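Local coordinates for D-mandelate dehydrogenase (Rhodotorula graminis, PDB 2W2K), which probably oxidises D-mandelate with a nicotinamide cofactor, as a member of the D-isomer specific 2-hydroxyacid dehydrogenase family, at residues A107-A112 with H314-L319; S250-T255 with G273-A278. All coordinates share one frame; numbering follows the deposited sequence.

From the N terminus the chain first lays down the parallel sheet whose edge strand 105-107, one of two, leads into the loop of contact 1. The second segment of that contact, 314-319, comes 202 residues later, on helix 310-330, so contact 1 closes a very long loop that takes in the whole seven-stranded parallel sheet of the NAD-binding domain. Contact 2, between 250-255 and 273-278, is nested inside this loop and closes a short one around helix 263-271. Contact 1 thus brings helix 310-330 back against the loop that leaves the first sheet, while contact 2 pairs neighbouring strands within the second. Their centres lie about 32 Å apart, on opposite sides of the chain's centre.

Contact 1: A107-A112 with H314-L319; sequences ANSRGA and HEFERL
Ala-112 CB and Ser-109 CB both pack obliquely against the Phe-316 ring, 3.6 Å from Phe-316 CE1 and Phe-316 CD1 respectively. Small residues here let the bulky ring come close to the backbone. Leu-319 adds a second apolar surface, its CD1 reaching 3.9 Å from Ser-109 CA. The loop takes its shape from a type II beta turn, Ser-109 to Ala-112, with Gly-111 at a positive phi (99°) where a side chain would clash with the preceding carbonyl; an Asx turn, Arg-110 N to Asn-108 OD1, overlaps its start. Here helix 310-330 packs on the loop after strand 105-107, Phe-316 lying near the NAD-binding Gly-307. Ser-109 OG is hydrogen-bonded to Ala-86 O. Glu-315 lends its aliphatic stem, CG standing 3.6 Å from Ala-112 CB, and a bend at chi2 (77°) carries its carboxylate to Arg-318, about one turn on. Their two-pronged salt bridge is side-on, Glu-315 CD in the guanidinium plane: Arg-318 NE meets Glu-315 OE1 from above the carboxylate plane at 2.9 Å, Arg-318 NH2 meets Glu-315 OE2 on the syn side at 2.8 Å. An alanine here, without CG and the carboxylate, would probably open a gap beside Ala-112 CB and leave the Arg-318 guanidinium without its mate.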
loop_
_atom_site.group_PDB
_atom_site.type_symbol
_atom_site.label_atom_id
_atom_site.label_comp_id
_atom_site.label_asym_id
_atom_site.label_seq_id
_atom_site.Cartn_x
_atom_site.Cartn_y
_atom_site.Cartn_z
ATOM N N ALA B 107 12.178 30.850 -5.179
ATOM C CA ALA B 107 12.504 29.433 -5.005
ATOM C C ALA B 107 11.325 28.702 -4.366
ATOM O O ALA B 107 10.755 29.175 -3.359
ATOM C CB ALA B 107 13.742 29.276 -4.116
ATOM N N ASN B 108 10.952 27.558 -4.949
ATOM C CA ASN B 108 10.091 26.597 -4.243
ATOM C C ASN B 108 10.970 25.587 -3.461
ATOM O O ASN B 108 12.153 25.856 -3.210
ATOM C CB ASN B 108 9.113 25.901 -5.207
ATOM C CG ASN B 108 9.821 25.129 -6.336
ATOM O OD1 ASN B 108 11.002 24.813 -6.252
ATOM N ND2 ASN B 108 9.058 24.789 -7.394
ATOM N N SER B 109 10.389 24.460 -3.056
ATOM C CA SER B 109 11.115 23.406 -2.345
ATOM C C SER B 109 10.994 22.090 -3.147
ATOM O O SER B 109 10.768 21.023 -2.577
ATOM C CB SER B 109 10.606 23.280 -0.876
ATOM O OG SER B 109 10.789 24.515 -0.154
ATOM N N ARG B 110 11.156 22.192 -4.475
ATOM C CA ARG B 110 11.165 21.018 -5.383
ATOM C C ARG B 110 12.056 19.850 -4.896
ATOM O O ARG B 110 13.255 20.038 -4.540
ATOM C CB ARG B 110 11.552 21.449 -6.823
ATOM C CG ARG B 110 11.702 20.294 -7.832
ATOM C CD ARG B 110 12.256 20.759 -9.205
ATOM N NE ARG B 110 13.479 21.559 -9.098
ATOM C CZ ARG B 110 14.706 21.074 -8.890
ATOM N NH1 ARG B 110 14.919 19.764 -8.749
ATOM N NH2 ARG B 110 15.727 21.907 -8.787
ATOM N N GLY B 111 11.466 18.648 -4.896
ATOM C CA GLY B 111 12.156 17.417 -4.516
ATOM C C GLY B 111 11.911 16.954 -3.095
ATOM O O GLY B 111 12.089 15.777 -2.801
ATOM N N ALA B 112 11.531 17.876 -2.191
ATOM C CA ALA B 112 11.408 17.536 -0.742
ATOM C C ALA B 112 10.429 16.396 -0.462
ATOM O O ALA B 112 10.657 15.596 0.449
ATOM C CB ALA B 112 11.006 18.782 0.106
ATOM N N HIS B 314 10.799 18.551 7.400
ATOM C CA HIS B 314 12.232 18.812 7.713
ATOM C C HIS B 314 12.940 19.419 6.483
ATOM O O HIS B 314 13.693 20.412 6.589
ATOM C CB HIS B 314 12.959 17.512 8.111
ATOM C CG HIS B 314 12.829 17.135 9.562
ATOM N ND1 HIS B 314 11.619 17.059 10.221
ATOM C CD2 HIS B 314 13.773 16.803 10.478
ATOM C CE1 HIS B 314 11.824 16.707 11.482
ATOM N NE2 HIS B 314 13.121 16.538 11.661
ATOM N N GLU B 315 12.713 18.816 5.312
ATOM C CA GLU B 315 13.347 19.310 4.089
ATOM C C GLU B 315 12.788 20.677 3.597
ATOM O O GLU B 315 13.569 21.497 3.065
ATOM C CB GLU B 315 13.403 18.211 3.002
ATOM C CG GLU B 315 14.225 18.565 1.752
ATOM C CD GLU B 315 15.767 18.473 1.920
ATOM O OE1 GLU B 315 16.295 18.252 3.049
ATOM O OE2 GLU B 315 16.444 18.645 0.874
ATOM N N PHE B 316 11.481 20.938 3.777
ATOM C CA PHE B 316 10.902 22.292 3.517
ATOM C C PHE B 316 11.645 23.370 4.354
ATOM O O PHE B 316 12.049 24.416 3.825
ATOM C CB PHE B 316 9.372 22.401 3.837
ATOM C CG PHE B 316 8.450 21.685 2.867
ATOM C CD1 PHE B 316 8.872 21.272 1.590
ATOM C CD2 PHE B 316 7.125 21.440 3.239
ATOM C CE1 PHE B 316 7.959 20.588 0.707
ATOM C CE2 PHE B 316 6.224 20.781 2.378
ATOM C CZ PHE B 316 6.652 20.365 1.101
ATOM N N GLU B 317 11.790 23.132 5.665
ATOM C CA GLU B 317 12.519 24.064 6.555
ATOM C C GLU B 317 13.994 24.223 6.159
ATOM O O GLU B 317 14.493 25.358 6.099
ATOM C CB GLU B 317 12.366 23.632 8.038
ATOM C CG GLU B 317 10.903 23.784 8.524
ATOM C CD GLU B 317 10.699 23.674 10.047
ATOM O OE1 GLU B 317 11.677 23.423 10.795
ATOM O OE2 GLU B 317 9.522 23.840 10.476
ATOM N N ARG B 318 14.693 23.111 5.868
ATOM C CA ARG B 318 16.117 23.197 5.431
ATOM C C ARG B 318 16.292 23.974 4.109
ATOM O O ARG B 318 17.168 24.841 4.014
ATOM C CB ARG B 318 16.778 21.799 5.302
ATOM C CG ARG B 318 18.337 21.865 5.038
ATOM C CD ARG B 318 18.921 20.469 4.698
ATOM N NE ARG B 318 18.595 20.047 3.328
ATOM C CZ ARG B 318 19.274 20.406 2.232
ATOM N NH1 ARG B 318 20.338 21.215 2.308
ATOM N NH2 ARG B 318 18.894 19.956 1.045
ATOM N N LEU B 319 15.466 23.677 3.093
ATOM C CA LEU B 319 15.600 24.343 1.777
ATOM C C LEU B 319 15.286 25.853 1.842
ATOM O O LEU B 319 16.052 26.676 1.312
ATOM C CB LEU B 319 14.739 23.631 0.697
ATOM C CG LEU B 319 15.287 22.284 0.162
ATOM C CD1 LEU B 319 14.206 21.624 -0.720
ATOM C CD2 LEU B 319 16.594 22.484 -0.620
#

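Contact 2: S250-T255 with G273-A278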
loop_
_atom_site.group_PDB
_atom_site.type_symbol
_atom_site.label_atom_id
_atom_site.label_comp_id
_atom_site.label_asym_id
_atom_site.label_seq_id
_atom_site.Cartn_x
_atom_site.Cartn_y
_atom_site.Cartn_z
ATOM N N SER B 250 -10.551 -1.774 -16.274
ATOM C CA SER B 250 -9.253 -1.143 -15.909
ATOM C C SER B 250 -9.381 -0.197 -14.680
ATOM O O SER B 250 -10.471 -0.089 -14.052
ATOM C CB SER B 250 -8.671 -0.420 -17.130
ATOM O OG SER B 250 -9.637 0.471 -17.683
ATOM N N ARG B 251 -8.278 0.488 -14.347
ATOM C CA ARG B 251 -8.094 1.182 -13.057
ATOM C C ARG B 251 -7.317 2.489 -13.279
ATOM O O ARG B 251 -6.501 2.565 -14.227
ATOM C CB ARG B 251 -7.313 0.279 -12.068
ATOM C CG ARG B 251 -7.922 -1.126 -11.876
ATOM C CD ARG B 251 -6.910 -2.116 -11.297
ATOM N NE ARG B 251 -7.380 -3.493 -11.429
ATOM C CZ ARG B 251 -7.284 -4.230 -12.544
ATOM N NH1 ARG B 251 -6.759 -3.733 -13.682
ATOM N NH2 ARG B 251 -7.721 -5.479 -12.526
ATOM N N ILE B 252 -7.563 3.509 -12.428
ATOM C CA ILE B 252 -6.773 4.775 -12.499
ATOM C C ILE B 252 -6.501 5.394 -11.114
ATOM O O ILE B 252 -7.356 5.290 -10.211
ATOM C CB ILE B 252 -7.434 5.818 -13.444
ATOM C CG1 ILE B 252 -6.508 7.037 -13.675
ATOM C CG2 ILE B 252 -8.822 6.236 -12.934
ATOM C CD1 ILE B 252 -6.966 7.889 -14.892
ATOM N N VAL B 253 -5.310 5.983 -10.935
ATOM C CA VAL B 253 -4.971 6.742 -9.694
ATOM C C VAL B 253 -4.440 8.162 -10.023
ATOM O O VAL B 253 -3.811 8.375 -11.080
ATOM C CB VAL B 253 -3.963 5.980 -8.746
ATOM C CG1 VAL B 253 -4.446 4.525 -8.451
ATOM C CG2 VAL B 253 -2.559 5.991 -9.285
ATOM N N ASN B 254 -4.690 9.122 -9.125
ATOM C CA ASN B 254 -4.222 10.517 -9.317
ATOM C C ASN B 254 -3.578 11.068 -8.036
ATOM O O ASN B 254 -4.245 11.106 -6.975
ATOM C CB ASN B 254 -5.391 11.426 -9.789
ATOM C CG ASN B 254 -4.938 12.834 -10.231
ATOM O OD1 ASN B 254 -3.738 13.115 -10.405
ATOM N ND2 ASN B 254 -5.917 13.719 -10.452
ATOM N N THR B 255 -2.302 11.481 -8.136
ATOM C CA THR B 255 -1.606 12.176 -7.038
ATOM C C THR B 255 -1.110 13.576 -7.442
ATOM O O THR B 255 -0.377 14.220 -6.677
ATOM C CB THR B 255 -0.425 11.347 -6.461
ATOM O OG1 THR B 255 0.548 11.081 -7.501
ATOM C CG2 THR B 255 -0.942 10.009 -5.869
ATOM N N GLY B 273 -19.172 0.572 -15.904
ATOM C CA GLY B 273 -18.314 -0.614 -15.795
ATOM C C GLY B 273 -17.024 -0.567 -16.604
ATOM O O GLY B 273 -16.259 -1.544 -16.613
ATOM N N LYS B 274 -16.781 0.540 -17.314
ATOM C CA LYS B 274 -15.513 0.687 -18.057
ATOM C C LYS B 274 -14.341 0.578 -17.084
ATOM O O LYS B 274 -13.354 -0.133 -17.353
ATOM C CB LYS B 274 -15.451 2.005 -18.860
ATOM C CG LYS B 274 -14.024 2.455 -19.308
ATOM C CD LYS B 274 -13.288 1.436 -20.211
ATOM C CE LYS B 274 -14.034 1.095 -21.499
ATOM N NZ LYS B 274 -13.861 2.153 -22.550
ATOM N N LEU B 275 -14.445 1.301 -15.969
ATOM C CA LEU B 275 -13.474 1.183 -14.871
ATOM C C LEU B 275 -14.009 0.278 -13.764
ATOM O O LEU B 275 -15.173 0.408 -13.380
ATOM C CB LEU B 275 -13.163 2.579 -14.276
ATOM C CG LEU B 275 -12.445 3.633 -15.140
ATOM C CD1 LEU B 275 -12.454 4.967 -14.414
ATOM C CD2 LEU B 275 -11.006 3.229 -15.486
ATOM N N LEU B 276 -13.167 -0.644 -13.272
ATOM C CA LEU B 276 -13.458 -1.421 -12.059
ATOM C C LEU B 276 -13.328 -0.578 -10.782
ATOM O O LEU B 276 -14.176 -0.664 -9.846
ATOM C CB LEU B 276 -12.509 -2.637 -11.977
ATOM C CG LEU B 276 -12.593 -3.492 -10.692
ATOM C CD1 LEU B 276 -13.959 -4.208 -10.646
ATOM C CD2 LEU B 276 -11.434 -4.485 -10.589
ATOM N N SER B 277 -12.262 0.219 -10.733
ATOM C CA SER B 277 -11.857 0.900 -9.491
ATOM C C SER B 277 -11.000 2.144 -9.800
ATOM O O SER B 277 -10.419 2.270 -10.908
ATOM C CB SER B 277 -11.103 -0.080 -8.560
ATOM O OG SER B 277 -10.009 -0.683 -9.251
ATOM N N ALA B 278 -10.962 3.075 -8.846
ATOM C CA ALA B 278 -10.149 4.314 -8.974
ATOM C C ALA B 278 -9.661 4.796 -7.605
ATOM O O ALA B 278 -10.290 4.488 -6.573
ATOM C CB ALA B 278 -10.953 5.436 -9.705
#
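Ser-250 O receives the backbone N of Leu-276 at 2.9 Å, in the carbonyl plane, with an N-H...O angle of 144°. Two weak bonds flank it: Ser-250 N to Lys-274 O at 3.4 Å and Ile-252 N to Ser-277 O at 3.5 Å. Ser-250 pairs with Leu-275 but Arg-251 with Ser-277, so Leu-276 is the additional residue of a beta bulge. On one side of the sheet, with CG1 of Ile-252 anti to the backbone N (chi1 -172°), CG2 is the branch touching Ala-278 CB at 4.0 Å and Leu-275 CD1 at 4.1 Å; Ala-278 is small enough to sit beside it. On the other, Arg-251 CG passes 3.4 Å from OG of the small Ser-277. In the next shell, Ser-277 OG bonds to Val-128 O of helix 114-130, Ser-250 OG to Lys-247 O, and Arg-251 NH1 to Asp-222 O, while Leu-266 of helix 263-271 packs on Ile-252 and Leu-275. That helix ends in a Schellman motif at Gly-273, at a positive phi (88°) where a CB would press on the preceding carbonyl O, so glycine suits the place. Strand, helix and parallel strand form a beta-alpha-beta crossover of the Rossmann-type NAD-binding domain, with NAD-binding Thr-255 just beyond strand 250-254.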